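Protein FimX (PDB 3HVA) acts as a cyclic di-GMP receptor of Pseudomonas aeruginosa that combines GGDEF and EAL domains, this chain being its GGDEF domain. Local coordinates at residues A[19-24]-A[86-91]; A[46-51]-A[96-101]; A[138-143]-A[154-159]. All coordinates share one frame; numbering follows the deposited sequence.

Contact 1 of 3, residues A[19-24]-A[86-91]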
loop_
_atom_site.group_PDB
_atom_site.type_symbol
_atom_site.label_atom_id
_atom_site.label_comp_id
_atom_site.label_asym_id
_atom_site.label_seq_id
_atom_site.Cartn_x
_atom_site.Cartn_y
_atom_site.Cartn_z
ATOM N N THR A 19 7.599 10.856 2.154
ATOM C CA THR A 19 6.951 9.889 3.027
ATOM C C THR A 19 7.963 9.164 3.911
ATOM O O THR A 19 7.639 8.743 5.020
ATOM C CB THR A 19 6.155 8.855 2.205
ATOM O OG1 THR A 19 5.178 8.219 3.035
ATOM C CG2 THR A 19 7.086 7.806 1.622
ATOM N N GLY A 20 9.189 9.030 3.417
ATOM C CA GLY A 20 10.232 8.330 4.145
ATOM C C GLY A 20 10.354 6.876 3.733
ATOM O O GLY A 20 11.337 6.207 4.057
ATOM N N LEU A 21 9.347 6.382 3.019
ATOM C CA LEU A 21 9.349 5.004 2.538
ATOM C C LEU A 21 10.259 4.854 1.329
ATOM O O LEU A 21 10.643 5.840 0.701
ATOM C CB LEU A 21 7.936 4.558 2.157
ATOM C CG LEU A 21 6.789 4.777 3.143
ATOM C CD1 LEU A 21 5.542 4.068 2.647
ATOM C CD2 LEU A 21 7.160 4.292 4.530
ATOM N N TYR A 22 10.595 3.612 1.004
ATOM C CA TYR A 22 11.367 3.325 -0.195
ATOM C C TYR A 22 10.570 3.714 -1.437
ATOM O O TYR A 22 9.350 3.869 -1.378
ATOM C CB TYR A 22 11.748 1.846 -0.243
ATOM C CG TYR A 22 12.764 1.446 0.803
ATOM C CD1 TYR A 22 12.405 0.647 1.882
ATOM C CD2 TYR A 22 14.082 1.871 0.714
ATOM C CE1 TYR A 22 13.336 0.279 2.841
ATOM C CE2 TYR A 22 15.018 1.511 1.667
ATOM C CZ TYR A 22 14.640 0.714 2.728
ATOM O OH TYR A 22 15.566 0.353 3.678
ATOM N N ASN A 23 11.266 3.875 -2.559
ATOM C CA ASN A 23 10.621 4.250 -3.812
ATOM C C ASN A 23 10.112 3.041 -4.594
ATOM O O ASN A 23 10.384 1.896 -4.229
ATOM C CB ASN A 23 11.567 5.092 -4.675
ATOM C CG ASN A 23 12.858 4.366 -5.006
ATOM O OD1 ASN A 23 12.910 3.139 -5.009
ATOM N ND2 ASN A 23 13.908 5.128 -5.293
ATOM N N ARG A 24 9.373 3.301 -5.668
ATOM C CA ARG A 24 8.814 2.226 -6.482
ATOM C C ARG A 24 9.910 1.337 -7.065
ATOM O O ARG A 24 9.810 0.111 -7.023
ATOM C CB ARG A 24 7.933 2.784 -7.601
ATOM C CG ARG A 24 7.211 1.705 -8.396
ATOM C CD ARG A 24 6.337 2.289 -9.495
ATOM N NE ARG A 24 7.114 3.019 -10.492
ATOM C CZ ARG A 24 7.242 4.341 -10.515
ATOM N NH1 ARG A 24 6.641 5.080 -9.594
ATOM N NH2 ARG A 24 7.969 4.925 -11.458
ATOM N N ALA A 86 5.923 -6.233 6.835
ATOM C CA ALA A 86 5.794 -5.800 5.449
ATOM C C ALA A 86 6.889 -4.839 5.001
ATOM O O ALA A 86 7.420 -4.062 5.794
ATOM C CB ALA A 86 4.420 -5.181 5.212
ATOM N N ASP A 87 7.224 -4.916 3.718
ATOM C CA ASP A 87 8.105 -3.949 3.086
ATOM C C ASP A 87 7.227 -2.856 2.484
ATOM O O ASP A 87 6.284 -3.147 1.747
ATOM C CB ASP A 87 8.946 -4.628 2.006
ATOM C CG ASP A 87 9.735 -5.812 2.538
ATOM O OD1 ASP A 87 10.583 -5.614 3.434
ATOM O OD2 ASP A 87 9.509 -6.942 2.055
ATOM N N LEU A 88 7.529 -1.601 2.804
ATOM C CA LEU A 88 6.649 -0.490 2.445
ATOM C C LEU A 88 7.237 0.439 1.387
ATOM O O LEU A 88 8.388 0.863 1.490
ATOM C CB LEU A 88 6.296 0.329 3.689
ATOM C CG LEU A 88 5.473 -0.344 4.788
ATOM C CD1 LEU A 88 5.189 0.647 5.908
ATOM C CD2 LEU A 88 4.180 -0.906 4.222
ATOM N N ALA A 89 6.433 0.772 0.382
ATOM C CA ALA A 89 6.874 1.684 -0.666
ATOM C C ALA A 89 5.849 2.770 -0.974
ATOM O O ALA A 89 4.646 2.578 -0.800
ATOM C CB ALA A 89 7.214 0.912 -1.934
ATOM N N ARG A 90 6.347 3.917 -1.422
ATOM C CA ARG A 90 5.509 4.919 -2.060
ATOM C C ARG A 90 5.513 4.599 -3.548
ATOM O O ARG A 90 6.493 4.861 -4.246
ATOM C CB ARG A 90 6.064 6.325 -1.815
ATOM C CG ARG A 90 5.404 7.420 -2.644
ATOM C CD ARG A 90 4.210 8.041 -1.932
ATOM N NE ARG A 90 3.641 9.144 -2.702
ATOM C CZ ARG A 90 4.126 10.381 -2.715
ATOM N NH1 ARG A 90 5.194 10.690 -1.993
ATOM N NH2 ARG A 90 3.539 11.316 -3.452
ATOM N N PHE A 91 4.424 4.007 -4.026
ATOM C CA PHE A 91 4.349 3.533 -5.404
ATOM C C PHE A 91 4.040 4.671 -6.372
ATOM O O PHE A 91 4.555 4.704 -7.490
ATOM C CB PHE A 91 3.294 2.430 -5.525
ATOM C CG PHE A 91 3.427 1.587 -6.764
ATOM C CD1 PHE A 91 4.312 0.521 -6.803
ATOM C CD2 PHE A 91 2.655 1.848 -7.884
ATOM C CE1 PHE A 91 4.430 -0.260 -7.938
ATOM C CE2 PHE A 91 2.769 1.070 -9.021
ATOM C CZ PHE A 91 3.657 0.015 -9.048
HETATM O O HOH W 1 8.391 6.096 -6.014
#
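Tyr-22 and Ala-89 face each other as a parallel pair, with CA atoms 4.8 Å apart, and Arg-90 N gives a nearly straight hydrogen bond to Tyr-22 O (3.0 Å, 161° at the hydrogen). Beyond this bond the backbones are joined through a water, which accepts from Arg-24 N and donates to Arg-90 O. Thus residues 22-23 form only a short edge strand beside strand 87-90, and the chain then turns into helix 24-41, whose N-cap is Asn-23, its OD1 accepting from His-26 N.

Arg-24 carries much of the side-chain contact. CG lies anti to the backbone N, and the aliphatic chain runs over one face of the Phe-91 ring, CD sitting 3.5 Å above the ring centre in a CH-pi contact. A bend at chi3 (63°) then leads the guanidinium back to the backbone, where NH1 donates to Phe-91 O at 3.0 Å, with that oxygen near the guanidinium plane. The guanidinium stands 70° to the ring and well above it, so any cation-pi attraction is weak at most.

The turn after strand 87-90 and the start of strand 95-101 carry GDSIF, the degenerate counterpart of the GGDEF signature. Arg-90, just before it, salt-bridges Asp-16 through NH1 and donates from NE and NH2 to the carbonyls of Gly-92 and Asp-93, which ties the N-terminal loop to this turn. Its CB meanwhile meets Thr-19 CG2 at 3.9 Å. Leu-21 reaches with CD1 to Leu-88 CB at 4.0 Å, and helix 55-82 packs against Leu-88 through Met-78 and Phe-82.

Contact 2 of 3, residues A[46-51]-A[96-101]; sequences TLAYIH and FAALFK
Thr-46 opens the ladder with two bonds to Phe-100: its O accepts from Phe-100 N at 2.6 Å, in the carbonyl plane, whereas its N reaches Phe-100 O from well above that carbonyl's plane. Their CB atoms touch at 3.9 Å, and Thr-46 CG2 nears the ring atom CD2, while OG1 turns to the carbonyl of Lys-103. Leu-47, in the next, non-hydrogen-bonded pair, faces Leu-99; Leu-99 CD1 lies 3.5 Å from Thr-46 O, with CG anti to the backbone N (chi1 -178°) and chi2 of 64° together bringing CD1 there. Ala-48 bonds Ala-98 both ways, N to O at 2.6 Å and O to N at 2.9 Å, and the small methyls meet at 3.9 Å, leaving Ala-48 CB to approach the edge of the Phe-100 ring. Tyr-49 pairs with Ala-97 and sends its ring to the face it shares with Leu-47, where it stacks on His-157. Ile-50 closes the series with a bond from its N to Phe-96 O at 2.8 Å and a return bond from Phe-96 N; its CB packs on Phe-96 CB at 4.0 Å, and the Phe-96 ring leads away to helix 55-82. Six bonds in three hydrogen-bonded pairs, with the strands at 166°, make this the central antiparallel pair of the GGDEF-domain sheet, with helices on both faces, as in the nucleotide cyclase fold.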
loop_
_atom_site.group_PDB
_atom_site.type_symbol
_atom_site.label_atom_id
_atom_site.label_comp_id
_atom_site.label_asym_id
_atom_site.label_seq_id
_atom_site.Cartn_x
_atom_site.Cartn_y
_atom_site.Cartn_z
ATOM N N THR A 46 2.472 -11.842 0.068
ATOM C CA THR A 46 1.274 -11.103 -0.300
ATOM C C THR A 46 1.613 -9.696 -0.763
ATOM O O THR A 46 2.405 -8.995 -0.134
ATOM C CB THR A 46 0.267 -11.021 0.860
ATOM O OG1 THR A 46 -0.315 -12.310 1.078
ATOM C CG2 THR A 46 -0.834 -10.028 0.530
ATOM N N LEU A 47 1.012 -9.290 -1.873
ATOM C CA LEU A 47 1.169 -7.935 -2.368
ATOM C C LEU A 47 -0.081 -7.114 -2.087
ATOM O O LEU A 47 -1.179 -7.463 -2.521
ATOM C CB LEU A 47 1.456 -7.938 -3.867
ATOM C CG LEU A 47 1.383 -6.562 -4.529
ATOM C CD1 LEU A 47 2.559 -5.687 -4.106
ATOM C CD2 LEU A 47 1.320 -6.698 -6.041
ATOM N N ALA A 48 0.092 -6.024 -1.350
ATOM C CA ALA A 48 -0.996 -5.090 -1.102
ATOM C C ALA A 48 -0.805 -3.855 -1.971
ATOM O O ALA A 48 0.270 -3.256 -1.991
ATOM C CB ALA A 48 -1.051 -4.711 0.369
ATOM N N TYR A 49 -1.852 -3.493 -2.703
ATOM C CA TYR A 49 -1.832 -2.323 -3.569
ATOM C C TYR A 49 -2.778 -1.292 -2.962
ATOM O O TYR A 49 -3.997 -1.461 -2.997
ATOM C CB TYR A 49 -2.286 -2.722 -4.975
ATOM C CG TYR A 49 -1.931 -1.743 -6.071
ATOM C CD1 TYR A 49 -0.830 -1.957 -6.894
ATOM C CD2 TYR A 49 -2.708 -0.617 -6.298
ATOM C CE1 TYR A 49 -0.511 -1.068 -7.904
ATOM C CE2 TYR A 49 -2.397 0.275 -7.303
ATOM C CZ TYR A 49 -1.298 0.046 -8.103
ATOM O OH TYR A 49 -0.986 0.934 -9.105
ATOM N N ILE A 50 -2.218 -0.227 -2.395
ATOM C CA ILE A 50 -3.009 0.692 -1.581
ATOM C C ILE A 50 -3.284 2.041 -2.243
ATOM O O ILE A 50 -2.363 2.790 -2.562
ATOM C CB ILE A 50 -2.347 0.933 -0.207
ATOM C CG1 ILE A 50 -1.933 -0.398 0.424
ATOM C CG2 ILE A 50 -3.288 1.696 0.711
ATOM C CD1 ILE A 50 -1.119 -0.250 1.692
ATOM N N HIS A 51 -4.566 2.337 -2.441
ATOM C CA HIS A 51 -4.998 3.650 -2.900
ATOM C C HIS A 51 -5.333 4.529 -1.705
ATOM O O HIS A 51 -5.964 4.070 -0.753
ATOM C CB HIS A 51 -6.263 3.535 -3.757
ATOM C CG HIS A 51 -6.023 3.045 -5.150
ATOM N ND1 HIS A 51 -5.114 3.630 -6.002
ATOM C CD2 HIS A 51 -6.606 2.043 -5.852
ATOM C CE1 HIS A 51 -5.130 2.999 -7.163
ATOM N NE2 HIS A 51 -6.028 2.032 -7.097
ATOM N N PHE A 96 0.321 3.578 -2.337
ATOM C CA PHE A 96 1.330 2.891 -1.546
ATOM C C PHE A 96 1.319 1.410 -1.895
ATOM O O PHE A 96 0.344 0.900 -2.448
ATOM C CB PHE A 96 1.058 3.080 -0.051
ATOM C CG PHE A 96 1.212 4.498 0.418
ATOM C CD1 PHE A 96 2.209 4.844 1.312
ATOM C CD2 PHE A 96 0.358 5.488 -0.040
ATOM C CE1 PHE A 96 2.350 6.149 1.743
ATOM C CE2 PHE A 96 0.494 6.793 0.385
ATOM C CZ PHE A 96 1.491 7.125 1.278
ATOM N N ALA A 97 2.407 0.721 -1.575
ATOM C CA ALA A 97 2.499 -0.710 -1.826
ATOM C C ALA A 97 3.107 -1.425 -0.626
ATOM O O ALA A 97 4.032 -0.916 0.003
ATOM C CB ALA A 97 3.320 -0.976 -3.077
ATOM N N ALA A 98 2.580 -2.603 -0.314
ATOM C CA ALA A 98 3.094 -3.394 0.793
ATOM C C ALA A 98 3.287 -4.845 0.378
ATOM O O ALA A 98 2.385 -5.470 -0.175
ATOM C CB ALA A 98 2.162 -3.304 1.991
ATOM N N LEU A 99 4.478 -5.373 0.639
ATOM C CA LEU A 99 4.761 -6.774 0.382
ATOM C C LEU A 99 4.864 -7.513 1.711
ATOM O O LEU A 99 5.648 -7.135 2.582
ATOM C CB LEU A 99 6.060 -6.919 -0.413
ATOM C CG LEU A 99 6.496 -8.329 -0.821
ATOM C CD1 LEU A 99 5.498 -8.966 -1.776
ATOM C CD2 LEU A 99 7.873 -8.278 -1.451
ATOM N N PHE A 100 4.054 -8.553 1.870
ATOM C CA PHE A 100 4.095 -9.373 3.073
ATOM C C PHE A 100 4.803 -10.686 2.779
ATOM O O PHE A 100 4.165 -11.688 2.457
ATOM C CB PHE A 100 2.682 -9.648 3.592
ATOM C CG PHE A 100 1.988 -8.436 4.145
ATOM C CD1 PHE A 100 2.195 -8.041 5.457
ATOM C CD2 PHE A 100 1.120 -7.696 3.359
ATOM C CE1 PHE A 100 1.555 -6.930 5.973
ATOM C CE2 PHE A 100 0.477 -6.584 3.868
ATOM C CZ PHE A 100 0.695 -6.200 5.177
ATOM N N LYS A 101 6.126 -10.680 2.888
ATOM C CA LYS A 101 6.909 -11.867 2.580
ATOM C C LYS A 101 6.631 -13.005 3.557
ATOM O O LYS A 101 6.681 -12.824 4.774
ATOM C CB LYS A 101 8.403 -11.533 2.547
ATOM C CG LYS A 101 8.766 -10.480 1.517
ATOM C CD LYS A 101 10.201 -10.639 1.051
ATOM C CE LYS A 101 10.511 -9.685 -0.089
ATOM N NZ LYS A 101 11.850 -9.924 -0.694
#

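Contact 3 of 3, residues A[138-143]-A[154-159]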
loop_
_atom_site.group_PDB
_atom_site.type_symbol
_atom_site.label_atom_id
_atom_site.label_comp_id
_atom_site.label_asym_id
_atom_site.label_seq_id
_atom_site.Cartn_x
_atom_site.Cartn_y
_atom_site.Cartn_z
ATOM N N GLY A 138 -6.056 -3.334 -2.762
ATOM C CA GLY A 138 -6.078 -4.484 -3.644
ATOM C C GLY A 138 -5.017 -5.471 -3.202
ATOM O O GLY A 138 -3.851 -5.111 -3.045
ATOM N N VAL A 139 -5.424 -6.719 -2.994
ATOM C CA VAL A 139 -4.523 -7.736 -2.464
ATOM C C VAL A 139 -4.335 -8.886 -3.451
ATOM O O VAL A 139 -5.301 -9.376 -4.040
ATOM C CB VAL A 139 -5.049 -8.298 -1.126
ATOM C CG1 VAL A 139 -3.979 -9.129 -0.435
ATOM C CG2 VAL A 139 -5.508 -7.163 -0.225
ATOM N N ALA A 140 -3.088 -9.313 -3.631
ATOM C CA ALA A 140 -2.783 -10.426 -4.529
ATOM C C ALA A 140 -1.646 -11.298 -3.998
ATOM O O ALA A 140 -0.607 -10.787 -3.575
ATOM C CB ALA A 140 -2.453 -9.912 -5.923
ATOM N N GLY A 141 -1.837 -12.614 -4.040
ATOM C CA GLY A 141 -0.854 -13.535 -3.499
ATOM C C GLY A 141 0.292 -13.894 -4.429
ATOM O O GLY A 141 0.150 -13.873 -5.657
ATOM N N LEU A 142 1.436 -14.213 -3.829
ATOM C CA LEU A 142 2.585 -14.730 -4.557
ATOM C C LEU A 142 2.739 -16.205 -4.236
ATOM O O LEU A 142 2.942 -16.576 -3.078
ATOM C CB LEU A 142 3.859 -13.993 -4.155
ATOM C CG LEU A 142 4.166 -12.728 -4.944
ATOM C CD1 LEU A 142 5.489 -12.136 -4.516
ATOM C CD2 LEU A 142 4.214 -13.061 -6.409
ATOM N N ASP A 143 2.648 -17.045 -5.258
ATOM C CA ASP A 143 2.716 -18.483 -5.046
ATOM C C ASP A 143 3.521 -19.162 -6.150
ATOM O O ASP A 143 4.054 -18.491 -7.038
ATOM C CB ASP A 143 1.304 -19.066 -4.945
ATOM C CG ASP A 143 0.570 -19.050 -6.271
ATOM O OD1 ASP A 143 0.717 -20.020 -7.032
ATOM O OD2 ASP A 143 -0.169 -18.082 -6.548
ATOM N N ASN A 154 -0.338 -6.679 -11.566
ATOM C CA ASN A 154 -1.584 -6.425 -12.280
ATOM C C ASN A 154 -2.825 -6.730 -11.450
ATOM O O ASN A 154 -3.716 -5.890 -11.316
ATOM C CB ASN A 154 -1.634 -7.235 -13.574
ATOM C CG ASN A 154 -0.831 -6.604 -14.690
ATOM O OD1 ASN A 154 -0.342 -5.482 -14.565
ATOM N ND2 ASN A 154 -0.699 -7.322 -15.796
ATOM N N ARG A 155 -2.877 -7.939 -10.900
ATOM C CA ARG A 155 -4.044 -8.399 -10.156
ATOM C C ARG A 155 -4.341 -7.508 -8.952
ATOM O O ARG A 155 -5.493 -7.149 -8.710
ATOM C CB ARG A 155 -3.858 -9.858 -9.724
ATOM C CG ARG A 155 -3.631 -10.808 -10.897
ATOM C CD ARG A 155 -3.180 -12.196 -10.455
ATOM N NE ARG A 155 -2.682 -12.976 -11.586
ATOM C CZ ARG A 155 -2.535 -14.298 -11.584
ATOM N NH1 ARG A 155 -2.857 -15.005 -10.510
ATOM N NH2 ARG A 155 -2.072 -14.915 -12.664
ATOM N N ALA A 156 -3.302 -7.149 -8.205
ATOM C CA ALA A 156 -3.463 -6.284 -7.040
ATOM C C ALA A 156 -3.829 -4.871 -7.475
ATOM O O ALA A 156 -4.559 -4.162 -6.782
ATOM C CB ALA A 156 -2.194 -6.272 -6.203
ATOM N N HIS A 157 -3.307 -4.470 -8.629
ATOM C CA HIS A 157 -3.638 -3.188 -9.232
ATOM C C HIS A 157 -5.130 -3.154 -9.534
ATOM O O HIS A 157 -5.880 -2.363 -8.962
ATOM C CB HIS A 157 -2.854 -3.016 -10.534
ATOM C CG HIS A 157 -2.911 -1.634 -11.103
ATOM N ND1 HIS A 157 -2.114 -1.228 -12.155
ATOM C CD2 HIS A 157 -3.653 -0.554 -10.762
ATOM C CE1 HIS A 157 -2.372 0.031 -12.443
ATOM N NE2 HIS A 157 -3.303 0.468 -11.610
ATOM N N ARG A 158 -5.545 -4.034 -10.440
ATOM C CA ARG A 158 -6.928 -4.132 -10.889
ATOM C C ARG A 158 -7.907 -4.228 -9.721
ATOM O O ARG A 158 -8.976 -3.616 -9.743
ATOM C CB ARG A 158 -7.078 -5.351 -11.798
ATOM C CG ARG A 158 -8.223 -5.277 -12.788
ATOM C CD ARG A 158 -8.211 -6.486 -13.711
ATOM N NE ARG A 158 -7.144 -6.411 -14.707
ATOM C CZ ARG A 158 -7.315 -5.963 -15.946
ATOM N NH1 ARG A 158 -8.512 -5.551 -16.341
ATOM N NH2 ARG A 158 -6.294 -5.928 -16.791
ATOM N N CYS A 159 -7.540 -5.006 -8.708
ATOM C CA CYS A 159 -8.378 -5.165 -7.527
ATOM C C CYS A 159 -8.517 -3.853 -6.770
ATOM O O CYS A 159 -9.604 -3.501 -6.317
ATOM C CB CYS A 159 -7.811 -6.241 -6.599
ATOM S SG CYS A 159 -8.225 -7.929 -7.078
#
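Cys-159 has SG anti to its carbonyl carbon (chi1 -81°), which leaves CB as the group that meets the strand, 3.8 Å from Gly-138 CA. Arg-155 takes the same first torsion (chi1 -58°) and then extends to NE, so that only the base of its chain is engaged: its CB touches Ala-140 CB at 4.1 Å. Its NH1 runs on toward Asp-143, yet remains 5.7 Å from OD2, too far for a salt bridge. Between Arg-155 and Cys-159 lies Ala-156, about one turn before Cys-159. Its methyl abuts that of Ala-140 at 3.7 Å and also nears Gly-138 O at 3.8 Å, while Ala-156 O points to Gly-138 CA, 3.5 Å away, in a CH...O contact. The absence of a side chain on Gly-138 is what permits the helix carbonyl to come so near the strand backbone. The segment axes close to 6.0 Å and run nearly antiparallel, at 158°. Strand 135-142, helix 149-164 and strand 170-172 make a beta-alpha-beta unit, and this is its first strand against its helix; Val-139 points the other way, to helix 105-120. Ala-156 also touches Leu-47 and Tyr-49 of the next strand, so the helix spans two strands. With no conventional hydrogen bond across the interface, the fit rests on small residues in van der Waals contact and one CH...O contact, and the polar end of Arg-155 adds at most a long-range electrostatic term.

All three contacts involve one mixed sheet but differ in depth. Contact 2 is its buried centre, held by a regular backbone ladder; contact 1 is at the surface, at the edge strand, where one direct backbone bond is supplemented by water and an arginine. Contact 3, also buried, joins sheet to helix without hydrogen bonds. Contact 2 connects the others: Asp-87 N and Ala-89 N probably bond Leu-99 O and Ala-97 O on one flank, and Leu-47 N and Tyr-49 N probably bond Ala-140 O and Gly-138 O on the other. Contacts 1 and 3 do not touch, their centres being about 17 Å apart, although Tyr-49 meets both Phe-91 and His-157.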